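Local coordinates for protein possible prolidase (Bifidobacterium longum NCC2705, PDB 2P9B) that probably hydrolyses carbon-nitrogen bonds other than peptide bonds, as a member of the amidohydrolase family with a TIM-barrel-type fold, at residues H119-L124 and P157-S162. Numbering follows the deposited sequence.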
ATOM      1  N   HIS A 119     -11.021  11.552   7.007  1.00 15.11           N
ATOM      2  CA  HIS A 119     -10.790  10.936   8.308  1.00 15.92           C
ATOM      3  C   HIS A 119      -9.941   9.678   8.178  1.00 14.39           C
ATOM      4  O   HIS A 119      -8.973   9.493   8.915  1.00 13.20           O
ATOM      5  CB  HIS A 119     -12.111  10.553   8.983  1.00 18.53           C
ATOM      6  CG  HIS A 119     -11.931   9.764  10.243  1.00 21.32           C
ATOM      7  ND1 HIS A 119     -11.420  10.318  11.398  1.00 25.26           N
ATOM      8  CD2 HIS A 119     -12.149   8.456  10.518  1.00 24.31           C
ATOM      9  CE1 HIS A 119     -11.330   9.384  12.329  1.00 25.37           C
ATOM     10  NE2 HIS A 119     -11.767   8.245  11.821  1.00 24.86           N
ATOM     11  N   ASN A 120     -10.315   8.814   7.241  1.00 12.98           N
ATOM     12  CA  ASN A 120      -9.582   7.574   7.048  1.00 12.58           C
ATOM     13  C   ASN A 120      -8.166   7.807   6.534  1.00 11.66           C
ATOM     14  O   ASN A 120      -7.237   7.105   6.936  1.00 12.31           O
ATOM     15  CB  ASN A 120     -10.357   6.633   6.119  1.00 13.13           C
ATOM     16  CG  ASN A 120     -11.588   6.045   6.792  1.00 14.28           C
ATOM     17  OD1 ASN A 120     -11.530   5.616   7.947  1.00 16.38           O
ATOM     18  ND2 ASN A 120     -12.704   6.011   6.073  1.00 14.41           N
ATOM     19  N   ALA A 121      -7.999   8.789   5.657  1.00 10.63           N
ATOM     20  CA  ALA A 121      -6.668   9.097   5.140  1.00 10.88           C
ATOM     21  C   ALA A 121      -5.820   9.611   6.303  1.00 10.98           C
ATOM     22  O   ALA A 121      -4.621   9.340   6.382  1.00 11.06           O
ATOM     23  CB  ALA A 121      -6.753  10.160   4.037  1.00 11.47           C
ATOM     24  N   THR A 122      -6.448  10.355   7.209  1.00 10.99           N
ATOM     25  CA  THR A 122      -5.736  10.885   8.362  1.00 10.94           C
ATOM     26  C   THR A 122      -5.331   9.765   9.318  1.00 11.00           C
ATOM     27  O   THR A 122      -4.251   9.803   9.907  1.00 12.59           O
ATOM     28  CB  THR A 122      -6.583  11.933   9.112  1.00 11.39           C
ATOM     29  OG1 THR A 122      -6.834  13.043   8.242  1.00 14.67           O
ATOM     30  CG2 THR A 122      -5.848  12.430  10.353  1.00 12.67           C
ATOM     31  N   THR A 123      -6.196   8.768   9.468  1.00 10.90           N
ATOM     32  CA  THR A 123      -5.895   7.631  10.336  1.00 11.28           C
ATOM     33  C   THR A 123      -4.662   6.902   9.793  1.00 11.08           C
ATOM     34  O   THR A 123      -3.752   6.562  10.545  1.00 12.22           O
ATOM     35  CB  THR A 123      -7.084   6.657  10.399  1.00 10.33           C
ATOM     36  OG1 THR A 123      -8.177   7.297  11.064  1.00 13.74           O
ATOM     37  CG2 THR A 123      -6.709   5.390  11.153  1.00 10.57           C
ATOM     38  N   LEU A 124      -4.640   6.666   8.487  1.00 11.04           N
ATOM     39  CA  LEU A 124      -3.502   6.004   7.855  1.00  9.86           C
ATOM     40  C   LEU A 124      -2.240   6.812   8.129  1.00 10.35           C
ATOM     41  O   LEU A 124      -1.224   6.260   8.556  1.00 11.06           O
ATOM     42  CB  LEU A 124      -3.724   5.871   6.343  1.00 10.42           C
ATOM     43  CG  LEU A 124      -4.563   4.670   5.909  1.00 10.34           C
ATOM     44  CD1 LEU A 124      -5.268   4.959   4.589  1.00 10.54           C
ATOM     45  CD2 LEU A 124      -3.659   3.449   5.799  1.00 11.76           C
ATOM     46  N   PRO A 157      -1.596  12.129   3.654  1.00 11.89           N
ATOM     47  CA  PRO A 157      -0.590  11.329   2.957  1.00 11.41           C
ATOM     48  C   PRO A 157      -0.601  11.598   1.458  1.00 11.64           C
ATOM     49  O   PRO A 157      -1.541  12.195   0.926  1.00 11.56           O
ATOM     50  CB  PRO A 157      -1.020   9.904   3.274  1.00 11.69           C
ATOM     51  CG  PRO A 157      -2.532  10.022   3.257  1.00 12.62           C
ATOM     52  CD  PRO A 157      -2.753  11.301   4.048  1.00 12.46           C
ATOM     53  N   ARG A 158       0.458  11.163   0.789  1.00 10.36           N
ATOM     54  CA  ARG A 158       0.559  11.292  -0.659  1.00 10.17           C
ATOM     55  C   ARG A 158      -0.407  10.217  -1.150  1.00 11.63           C
ATOM     56  O   ARG A 158      -0.312   9.064  -0.727  1.00 12.52           O
ATOM     57  CB  ARG A 158       1.989  10.980  -1.103  1.00 10.62           C
ATOM     58  CG  ARG A 158       2.194  10.962  -2.604  1.00 11.04           C
ATOM     59  CD  ARG A 158       3.656  10.702  -2.955  1.00 14.26           C
ATOM     60  NE  ARG A 158       4.542  11.767  -2.477  1.00 13.83           N
ATOM     61  CZ  ARG A 158       5.210  11.736  -1.328  1.00 14.43           C
ATOM     62  NH1 ARG A 158       5.108  10.689  -0.518  1.00 12.94           N
ATOM     63  NH2 ARG A 158       5.994  12.753  -0.992  1.00 15.14           N
ATOM     64  N   ILE A 159      -1.334  10.588  -2.030  1.00 10.56           N
ATOM     65  CA  ILE A 159      -2.337   9.643  -2.504  1.00 10.66           C
ATOM     66  C   ILE A 159      -2.393   9.344  -3.997  1.00  9.94           C
ATOM     67  O   ILE A 159      -2.362  10.254  -4.829  1.00 12.48           O
ATOM     68  CB  ILE A 159      -3.773  10.119  -2.108  1.00 10.10           C
ATOM     69  CG1 ILE A 159      -3.890  10.257  -0.590  1.00 10.15           C
ATOM     70  CG2 ILE A 159      -4.822   9.139  -2.636  1.00 13.22           C
ATOM     71  CD1 ILE A 159      -5.235  10.843  -0.141  1.00 12.58           C
ATOM     72  N   LEU A 160      -2.441   8.055  -4.328  1.00 10.67           N
ATOM     73  CA  LEU A 160      -2.633   7.636  -5.710  1.00 10.08           C
ATOM     74  C   LEU A 160      -4.091   7.193  -5.660  1.00 11.68           C
ATOM     75  O   LEU A 160      -4.411   6.173  -5.051  1.00 11.69           O
ATOM     76  CB  LEU A 160      -1.739   6.460  -6.091  1.00 11.34           C
ATOM     77  CG  LEU A 160      -0.344   6.816  -6.600  1.00 12.14           C
ATOM     78  CD1 LEU A 160       0.531   7.300  -5.454  1.00 15.74           C
ATOM     79  CD2 LEU A 160       0.259   5.588  -7.260  1.00 13.96           C
ATOM     80  N   ALA A 161      -4.968   7.980  -6.275  1.00 10.65           N
ATOM     81  CA  ALA A 161      -6.402   7.698  -6.279  1.00 10.85           C
ATOM     82  C   ALA A 161      -6.830   6.949  -7.533  1.00 10.15           C
ATOM     83  O   ALA A 161      -6.510   7.351  -8.644  1.00 11.67           O
ATOM     84  CB  ALA A 161      -7.187   9.008  -6.164  1.00 10.19           C
ATOM     85  N   SER A 162      -7.576   5.868  -7.336  1.00 10.19           N
ATOM     86  CA  SER A 162      -8.033   5.034  -8.437  1.00  9.94           C
ATOM     87  C   SER A 162      -9.407   5.383  -8.985  1.00 10.96           C
ATOM     88  O   SER A 162      -9.753   4.965 -10.090  1.00 12.24           O
ATOM     89  CB  SER A 162      -8.093   3.583  -7.973  1.00 10.48           C
ATOM     90  OG  SER A 162      -9.151   3.435  -7.035  1.00 13.05           O
TER
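A121 meets P157 where the buried face of helix 113-126 lies against the residue that leads into strand 158-160. The tight part is small: the proline ring puts its CD 3.6 Å from the A121 carbonyl O, with CG also near that oxygen. The same CD lies 4.2 Å from the A121 CB. Proline suits the place because its ring presents a compact CH2 edge, while its nitrogen, closed into the ring, has no N-H to bury. Alanine suits the other side, since a single methyl lets the helix backbone come close; the two CA atoms are 6.8 Å apart.

Two residues on, I159 points the same way from the strand. Its chi1 of -59° and extended chi2 of 175° carry CD1 out to the A121 CB, 4.5 Å away, a looser touch than the proline's. The branched side chain suits a strand and also packs on V142 and I149 of helix 141-150, while A121 touches L145 of that helix, so three elements share one apolar core. L124 also points toward the other segment, but its CB stays 5.3 Å from P157 CG, and it packs on I132 of the neighbouring parallel strand 129-134.

Away from A121 the helix turns more polar and open to solvent: exposed H119 points farthest from it, with partly exposed N120 and T122 on its flanks, and N120 ND2 donates a hydrogen bond to L80 O. The arrangement is consistent with the TIM-barrel-type fold of the amidohydrolase family, in which helices cover parallel strands. No hydrogen bond joins the segments, so van der Waals packing of ring CH2 groups on a backbone carbonyl, together with apolar side-chain contacts, holds them.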